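Local coordinates for acetylacetone-cleaving enzyme (Acinetobacter johnsonii, PDB 3BAL), which cleaves acetylacetone with one molecule of oxygen to methylglyoxal and acetate, as a homotetrameric iron-dependent dioxygenase of the cupin superfamily, at residues V22-A27 against I33-L38; L38-E43 against I136-A141. One frame throughout, in Å; residues are numbered along the deposited sequence.

Contact 1: V22-A27 against I33-L38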
ATOM      1  N   VAL A  22      15.613 -23.129   4.161  1.00 20.10           N
ATOM      2  CA  VAL A  22      15.094 -24.405   3.669  1.00 19.40           C
ATOM      3  C   VAL A  22      15.090 -24.392   2.139  1.00 20.65           C
ATOM      4  O   VAL A  22      15.124 -23.327   1.520  1.00 17.68           O
ATOM      5  CB  VAL A  22      13.636 -24.672   4.155  1.00 18.76           C
ATOM      6  CG1 VAL A  22      13.593 -24.747   5.665  1.00 18.66           C
ATOM      7  CG2 VAL A  22      12.692 -23.591   3.637  1.00 16.74           C
ATOM      8  N   PRO A  23      15.055 -25.580   1.510  1.00 20.98           N
ATOM      9  CA  PRO A  23      15.045 -25.648   0.044  1.00 21.83           C
ATOM     10  C   PRO A  23      13.803 -24.962  -0.538  1.00 22.20           C
ATOM     11  O   PRO A  23      12.692 -25.148  -0.039  1.00 21.32           O
ATOM     12  CB  PRO A  23      15.053 -27.154  -0.233  1.00 21.82           C
ATOM     13  CG  PRO A  23      15.783 -27.718   0.953  1.00 21.59           C
ATOM     14  CD  PRO A  23      15.182 -26.927   2.096  1.00 22.54           C
ATOM     15  N   PHE A  24      14.007 -24.162  -1.580  1.00 21.80           N
ATOM     16  CA  PHE A  24      12.923 -23.456  -2.261  1.00 21.44           C
ATOM     17  C   PHE A  24      12.287 -24.506  -3.182  1.00 22.00           C
ATOM     18  O   PHE A  24      13.003 -25.307  -3.784  1.00 22.01           O
ATOM     19  CB  PHE A  24      13.503 -22.302  -3.083  1.00 20.98           C
ATOM     20  CG  PHE A  24      12.468 -21.363  -3.633  1.00 20.50           C
ATOM     21  CD1 PHE A  24      11.790 -20.487  -2.793  1.00 19.99           C
ATOM     22  CD2 PHE A  24      12.166 -21.358  -4.993  1.00 18.86           C
ATOM     23  CE1 PHE A  24      10.823 -19.618  -3.296  1.00 20.04           C
ATOM     24  CE2 PHE A  24      11.202 -20.493  -5.504  1.00 17.75           C
ATOM     25  CZ  PHE A  24      10.530 -19.620  -4.652  1.00 18.10           C
ATOM     26  N   PRO A  25      10.945 -24.513  -3.315  1.00 22.94           N
ATOM     27  CA  PRO A  25      10.291 -25.509  -4.178  1.00 24.04           C
ATOM     28  C   PRO A  25      10.893 -25.706  -5.571  1.00 25.28           C
ATOM     29  O   PRO A  25      11.098 -24.748  -6.319  1.00 24.82           O
ATOM     30  CB  PRO A  25       8.829 -25.048  -4.204  1.00 24.34           C
ATOM     31  CG  PRO A  25       8.901 -23.598  -3.854  1.00 24.90           C
ATOM     32  CD  PRO A  25       9.962 -23.544  -2.799  1.00 22.47           C
ATOM     33  N   GLU A  26      11.174 -26.965  -5.901  1.00 25.46           N
ATOM     34  CA  GLU A  26      11.765 -27.327  -7.182  1.00 26.47           C
ATOM     35  C   GLU A  26      10.873 -27.009  -8.365  1.00 25.72           C
ATOM     36  O   GLU A  26      11.349 -26.865  -9.492  1.00 25.44           O
ATOM     37  CB  GLU A  26      12.115 -28.817  -7.213  1.00 29.39           C
ATOM     38  CG  GLU A  26      13.364 -29.183  -6.434  1.00 36.03           C
ATOM     39  CD  GLU A  26      13.883 -30.563  -6.797  1.00 39.86           C
ATOM     40  OE1 GLU A  26      13.122 -31.547  -6.645  1.00 42.24           O
ATOM     41  OE2 GLU A  26      15.051 -30.669  -7.236  1.00 42.16           O
ATOM     42  N   ALA A  27       9.576 -26.906  -8.119  1.00 24.21           N
ATOM     43  CA  ALA A  27       8.652 -26.604  -9.200  1.00 23.99           C
ATOM     44  C   ALA A  27       8.877 -25.189  -9.750  1.00 24.31           C
ATOM     45  O   ALA A  27       8.677 -24.947 -10.941  1.00 22.94           O
ATOM     46  CB  ALA A  27       7.214 -26.763  -8.710  1.00 23.50           C
ATOM     47  N   ILE A  33      18.490 -23.493  -4.652  1.00 19.82           N
ATOM     48  CA  ILE A  33      18.110 -22.256  -3.969  1.00 18.30           C
ATOM     49  C   ILE A  33      17.466 -22.544  -2.612  1.00 17.90           C
ATOM     50  O   ILE A  33      16.615 -23.424  -2.496  1.00 18.09           O
ATOM     51  CB  ILE A  33      17.123 -21.407  -4.831  1.00 18.47           C
ATOM     52  CG1 ILE A  33      17.828 -20.902  -6.091  1.00 17.07           C
ATOM     53  CG2 ILE A  33      16.597 -20.221  -4.024  1.00 16.36           C
ATOM     54  CD1 ILE A  33      16.965 -20.013  -6.964  1.00 19.62           C
ATOM     55  N   THR A  34      17.890 -21.818  -1.584  1.00 16.93           N
ATOM     56  CA  THR A  34      17.318 -21.983  -0.250  1.00 16.13           C
ATOM     57  C   THR A  34      16.762 -20.627   0.181  1.00 16.54           C
ATOM     58  O   THR A  34      17.207 -19.585  -0.310  1.00 17.56           O
ATOM     59  CB  THR A  34      18.375 -22.505   0.773  1.00 15.82           C
ATOM     60  OG1 THR A  34      19.563 -21.704   0.711  1.00 16.72           O
ATOM     61  CG2 THR A  34      18.724 -23.962   0.478  1.00 14.06           C
ATOM     62  N   TRP A  35      15.780 -20.623   1.073  1.00 15.17           N
ATOM     63  CA  TRP A  35      15.197 -19.351   1.484  1.00 15.56           C
ATOM     64  C   TRP A  35      14.633 -19.360   2.890  1.00 16.11           C
ATOM     65  O   TRP A  35      14.687 -20.372   3.592  1.00 14.86           O
ATOM     66  CB  TRP A  35      14.076 -18.942   0.510  1.00 15.76           C
ATOM     67  CG  TRP A  35      12.789 -19.740   0.680  1.00 17.12           C
ATOM     68  CD1 TRP A  35      12.670 -21.101   0.727  1.00 17.74           C
ATOM     69  CD2 TRP A  35      11.460 -19.221   0.845  1.00 18.19           C
ATOM     70  NE1 TRP A  35      11.355 -21.460   0.916  1.00 18.53           N
ATOM     71  CE2 TRP A  35      10.592 -20.327   0.995  1.00 18.24           C
ATOM     72  CE3 TRP A  35      10.916 -17.928   0.883  1.00 16.29           C
ATOM     73  CZ2 TRP A  35       9.211 -20.179   1.182  1.00 17.45           C
ATOM     74  CZ3 TRP A  35       9.542 -17.784   1.068  1.00 16.41           C
ATOM     75  CH2 TRP A  35       8.708 -18.904   1.217  1.00 16.87           C
ATOM     76  N   GLN A  36      14.099 -18.201   3.274  1.00 16.45           N
ATOM     77  CA  GLN A  36      13.462 -17.978   4.567  1.00 18.55           C
ATOM     78  C   GLN A  36      12.381 -16.908   4.422  1.00 18.10           C
ATOM     79  O   GLN A  36      12.653 -15.820   3.915  1.00 17.37           O
ATOM     80  CB  GLN A  36      14.455 -17.468   5.622  1.00 19.31           C
ATOM     81  CG  GLN A  36      15.288 -18.529   6.322  1.00 20.82           C
ATOM     82  CD  GLN A  36      15.978 -17.982   7.562  1.00 21.13           C
ATOM     83  OE1 GLN A  36      15.318 -17.452   8.469  1.00 19.40           O
ATOM     84  NE2 GLN A  36      17.304 -18.108   7.615  1.00 17.81           N
ATOM     85  N   LEU A  37      11.163 -17.229   4.855  1.00 16.55           N
ATOM     86  CA  LEU A  37      10.070 -16.273   4.838  1.00 15.07           C
ATOM     87  C   LEU A  37      10.274 -15.479   6.133  1.00 15.31           C
ATOM     88  O   LEU A  37      10.404 -16.071   7.212  1.00 15.40           O
ATOM     89  CB  LEU A  37       8.716 -16.989   4.858  1.00 13.72           C
ATOM     90  CG  LEU A  37       7.477 -16.076   4.849  1.00 15.64           C
ATOM     91  CD1 LEU A  37       7.440 -15.238   3.569  1.00 12.76           C
ATOM     92  CD2 LEU A  37       6.221 -16.931   4.958  1.00 14.43           C
ATOM     93  N   LEU A  38      10.316 -14.148   6.023  1.00 13.15           N
ATOM     94  CA  LEU A  38      10.551 -13.277   7.173  1.00 12.01           C
ATOM     95  C   LEU A  38       9.320 -12.578   7.741  1.00 13.31           C
ATOM     96  O   LEU A  38       9.244 -12.329   8.946  1.00 11.92           O
ATOM     97  CB  LEU A  38      11.589 -12.213   6.798  1.00 10.85           C
ATOM     98  CG  LEU A  38      12.960 -12.735   6.362  1.00 10.70           C
ATOM     99  CD1 LEU A  38      13.796 -11.593   5.823  1.00 10.45           C
ATOM    100  CD2 LEU A  38      13.658 -13.403   7.542  1.00 11.47           C
TER
HETATM  101  O   HOH W   1       9.992 -24.146   0.799  1.00 23.84           O

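Contact 2: L38-E43 against I136-A141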
ATOM      1  N   LEU A  38      10.316 -14.148   6.023  1.00 13.15           N
ATOM      2  CA  LEU A  38      10.551 -13.277   7.173  1.00 12.01           C
ATOM      3  C   LEU A  38       9.320 -12.578   7.741  1.00 13.31           C
ATOM      4  O   LEU A  38       9.244 -12.329   8.946  1.00 11.92           O
ATOM      5  CB  LEU A  38      11.589 -12.213   6.798  1.00 10.85           C
ATOM      6  CG  LEU A  38      12.960 -12.735   6.362  1.00 10.70           C
ATOM      7  CD1 LEU A  38      13.796 -11.593   5.823  1.00 10.45           C
ATOM      8  CD2 LEU A  38      13.658 -13.403   7.542  1.00 11.47           C
ATOM      9  N   HIS A  39       8.364 -12.249   6.874  1.00 14.44           N
ATOM     10  CA  HIS A  39       7.155 -11.557   7.314  1.00 14.73           C
ATOM     11  C   HIS A  39       6.019 -11.593   6.299  1.00 15.84           C
ATOM     12  O   HIS A  39       6.239 -11.606   5.083  1.00 14.37           O
ATOM     13  CB  HIS A  39       7.491 -10.097   7.653  1.00 13.13           C
ATOM     14  CG  HIS A  39       6.295  -9.248   7.959  1.00 11.20           C
ATOM     15  ND1 HIS A  39       5.647  -8.500   7.000  1.00 12.04           N
ATOM     16  CD2 HIS A  39       5.639  -9.020   9.120  1.00 11.07           C
ATOM     17  CE1 HIS A  39       4.646  -7.845   7.557  1.00 10.08           C
ATOM     18  NE2 HIS A  39       4.618  -8.143   8.843  1.00 13.14           N
ATOM     19  N   SER A  40       4.800 -11.597   6.821  1.00 16.03           N
ATOM     20  CA  SER A  40       3.604 -11.611   5.997  1.00 16.98           C
ATOM     21  C   SER A  40       2.613 -10.575   6.540  1.00 16.16           C
ATOM     22  O   SER A  40       2.378 -10.511   7.742  1.00 15.89           O
ATOM     23  CB  SER A  40       2.992 -13.018   6.021  1.00 17.71           C
ATOM     24  OG  SER A  40       1.744 -13.045   5.368  1.00 25.77           O
ATOM     25  N   SER A  41       2.076  -9.739   5.658  1.00 14.68           N
ATOM     26  CA  SER A  41       1.085  -8.740   6.045  1.00 14.15           C
ATOM     27  C   SER A  41      -0.220  -9.153   5.350  1.00 15.48           C
ATOM     28  O   SER A  41      -0.465  -8.791   4.193  1.00 13.08           O
ATOM     29  CB  SER A  41       1.519  -7.343   5.589  1.00 15.82           C
ATOM     30  OG  SER A  41       2.235  -6.660   6.604  1.00 14.73           O
ATOM     31  N   PRO A  42      -1.074  -9.925   6.052  1.00 15.45           N
ATOM     32  CA  PRO A  42      -2.347 -10.398   5.494  1.00 15.61           C
ATOM     33  C   PRO A  42      -3.366  -9.323   5.141  1.00 15.38           C
ATOM     34  O   PRO A  42      -4.227  -9.530   4.283  1.00 14.62           O
ATOM     35  CB  PRO A  42      -2.853 -11.364   6.564  1.00 15.29           C
ATOM     36  CG  PRO A  42      -2.343 -10.742   7.830  1.00 17.08           C
ATOM     37  CD  PRO A  42      -0.928 -10.344   7.461  1.00 15.74           C
ATOM     38  N   GLU A  43      -3.264  -8.177   5.800  1.00 15.28           N
ATOM     39  CA  GLU A  43      -4.182  -7.071   5.552  1.00 15.97           C
ATOM     40  C   GLU A  43      -3.745  -6.294   4.309  1.00 16.23           C
ATOM     41  O   GLU A  43      -4.561  -5.961   3.448  1.00 17.09           O
ATOM     42  CB  GLU A  43      -4.195  -6.153   6.770  1.00 16.19           C
ATOM     43  CG  GLU A  43      -5.236  -5.061   6.753  1.00 18.40           C
ATOM     44  CD  GLU A  43      -5.203  -4.248   8.036  1.00 21.41           C
ATOM     45  OE1 GLU A  43      -4.301  -3.388   8.188  1.00 19.87           O
ATOM     46  OE2 GLU A  43      -6.072  -4.491   8.907  1.00 22.69           O
ATOM     47  N   ILE A 136       1.388 -16.948  -6.548  1.00 14.79           N
ATOM     48  CA  ILE A 136       2.009 -17.038  -5.227  1.00 14.73           C
ATOM     49  C   ILE A 136       2.074 -15.730  -4.429  1.00 14.98           C
ATOM     50  O   ILE A 136       2.920 -14.868  -4.686  1.00 14.14           O
ATOM     51  CB  ILE A 136       3.438 -17.644  -5.359  1.00 15.48           C
ATOM     52  CG1 ILE A 136       3.369 -18.976  -6.141  1.00 15.73           C
ATOM     53  CG2 ILE A 136       4.062 -17.846  -3.985  1.00 14.47           C
ATOM     54  CD1 ILE A 136       2.523 -20.072  -5.498  1.00 15.03           C
ATOM     55  N   GLY A 137       1.165 -15.603  -3.461  1.00 13.55           N
ATOM     56  CA  GLY A 137       1.111 -14.429  -2.603  1.00 14.00           C
ATOM     57  C   GLY A 137       1.575 -14.780  -1.196  1.00 14.56           C
ATOM     58  O   GLY A 137       2.124 -15.868  -0.990  1.00 14.04           O
ATOM     59  N   TRP A 138       1.356 -13.890  -0.227  1.00 13.52           N
ATOM     60  CA  TRP A 138       1.788 -14.144   1.156  1.00 13.05           C
ATOM     61  C   TRP A 138       1.240 -15.469   1.697  1.00 13.82           C
ATOM     62  O   TRP A 138       1.952 -16.213   2.371  1.00 13.82           O
ATOM     63  CB  TRP A 138       1.374 -12.980   2.095  1.00 12.47           C
ATOM     64  CG  TRP A 138      -0.110 -12.870   2.359  1.00 13.40           C
ATOM     65  CD1 TRP A 138      -1.024 -12.144   1.646  1.00 12.23           C
ATOM     66  CD2 TRP A 138      -0.859 -13.597   3.345  1.00 13.44           C
ATOM     67  NE1 TRP A 138      -2.295 -12.382   2.118  1.00 12.61           N
ATOM     68  CE2 TRP A 138      -2.223 -13.270   3.159  1.00 13.91           C
ATOM     69  CE3 TRP A 138      -0.510 -14.498   4.362  1.00 12.19           C
ATOM     70  CZ2 TRP A 138      -3.239 -13.816   3.955  1.00 15.71           C
ATOM     71  CZ3 TRP A 138      -1.520 -15.043   5.152  1.00 12.33           C
ATOM     72  CH2 TRP A 138      -2.869 -14.700   4.941  1.00 14.63           C
ATOM     73  N   ALA A 139      -0.018 -15.767   1.390  1.00 13.64           N
ATOM     74  CA  ALA A 139      -0.645 -16.993   1.865  1.00 14.57           C
ATOM     75  C   ALA A 139       0.030 -18.252   1.304  1.00 14.64           C
ATOM     76  O   ALA A 139       0.324 -19.187   2.049  1.00 15.12           O
ATOM     77  CB  ALA A 139      -2.141 -16.988   1.508  1.00 14.36           C
ATOM     78  N   GLU A 140       0.265 -18.274  -0.005  1.00 12.43           N
ATOM     79  CA  GLU A 140       0.901 -19.411  -0.649  1.00 13.37           C
ATOM     80  C   GLU A 140       2.363 -19.560  -0.221  1.00 14.02           C
ATOM     81  O   GLU A 140       2.867 -20.681  -0.082  1.00 13.95           O
ATOM     82  CB  GLU A 140       0.815 -19.277  -2.172  1.00 14.26           C
ATOM     83  CG  GLU A 140      -0.598 -19.361  -2.754  1.00 17.24           C
ATOM     84  CD  GLU A 140      -1.457 -18.142  -2.450  1.00 20.42           C
ATOM     85  OE1 GLU A 140      -0.899 -17.042  -2.255  1.00 19.89           O
ATOM     86  OE2 GLU A 140      -2.699 -18.277  -2.425  1.00 23.17           O
ATOM     87  N   ALA A 141       3.045 -18.433  -0.018  1.00 14.27           N
ATOM     88  CA  ALA A 141       4.446 -18.444   0.412  1.00 14.11           C
ATOM     89  C   ALA A 141       4.553 -18.966   1.848  1.00 14.70           C
ATOM     90  O   ALA A 141       5.458 -19.740   2.172  1.00 15.49           O
ATOM     91  CB  ALA A 141       5.037 -17.036   0.315  1.00 13.17           C
TER

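Contact 1: V22-A27 against I33-L38
The Phe-24 ring turns its edge onto one face of the Trp-35 indole, with CD1 of Phe-24 3.7 Å from CD1 of Trp-35. The pair is T-shaped: the phenyl plane stands at 88° to the five-membered ring of the indole, and the two centroids are 5.0 Å apart. On the Trp-35 side, chi1 of 75° sets CG between the backbone N and the carbonyl carbon, folding the indole back over the adjacent strand 22-23, where CG2 of Val-22 lies 3.7 Å from NE1 of Trp-35. The indole N-H itself is turned to a water lying in the ring plane at its edge; this water accepts from NE1 of Trp-35 at 3.0 Å and donates to O of Pro-23, so one molecule links the side chain of one strand to the backbone of the other.

Under these side chains runs the antiparallel pairing of a strand that is outermost, within the subunit, in a jelly-roll (cupin) sheet. Val-22 and Trp-35 form a hydrogen-bonded pair, with Trp-35 N to Val-22 O at 2.8 Å and the reciprocal bond from Val-22 N to Trp-35 O at 3.0 Å, and their side chains share a face of the sheet. Next comes the non-hydrogen-bonded pair of Pro-23 and Thr-34, a position suited to a proline because no N-H is required there. Beyond the strand proper, Phe-24 N still bonds to Ile-33 O at 2.9 Å, which fixes the root of the phenyl group while its CB packs on CG2 of Ile-33. The Phe-24 ring also makes a second edge-to-face pair with Phe-59 of strand 57-64, and its side chain lies about 10 Å from the bound zinc ion.

Contact 2: L38-E43 against I136-A141
Apolar contact carries most of this meeting: Pro-42 lays its CB over the six-membered ring of Trp-138. The CB of Pro-42 is 3.8 Å from that ring's centroid and 20° off the normal, a CH-pi contact over the face, with CZ2 of Trp-138 the nearest ring atom at 3.6 Å. CA of Pro-42 lies over the same face, offset toward the rim, and the carbonyl oxygen of Ser-41 also reaches this side, 4.2 Å from CD1 of Trp-138. The methyl group of Ala-139 sits over the opposite face, so the indole is held between the proline and its own helix. A chi1 of 70° swings the ring out from the first turn toward the end of strand 34-41.

Polar groups contribute mainly from outside the pair. The indole NE1 of Trp-138 is hydrogen-bonded to OG of Ser-100 of the fourth subunit, while Ser-40 O accepts a bond from Lys-6 of the second subunit. Ser-40 OG is buried with no partner in the model, but it sits too close to the indole for its modelled position to be trusted.

Within the helical segment, the carboxylate of Glu-140 folds back so that its OE1 accepts from Gly-137 N at 2.8 Å, received on the anti side and 30° out of the carboxylate plane. Ala-141 N bonds to Gly-137 O, at 2.9 Å, in the first helical turn. With Gly-137 at the N-cap and Glu-140 three residues on, this is one half of a capping box, the glycine having no side chain to supply the other; it starts the C-terminal helix, which packs beside the jelly-roll sheet of a cupin subunit.

In the fold
From the N terminus, strand 12-15 comes first; then the short strand 22-23 leads through a loop into strand 34-41. Contact 1 closes this local loop, which holds strand 29-30 of the second sheet. Contact 2 opens only after it, so the two lie in series, neither nested nor crossed, sharing Leu-38. Contact 2 spans a much longer excursion, 92 residues with no helix, before helix 138-148 comes back to the far end of strand 34-41. That one strand therefore joins a strand outermost in its sheet within the subunit to the C-terminal helix. The contact centres are about 14 Å apart, and the two touch directly where CH2 of Trp-35 lies 3.5 Å from O of Ala-141.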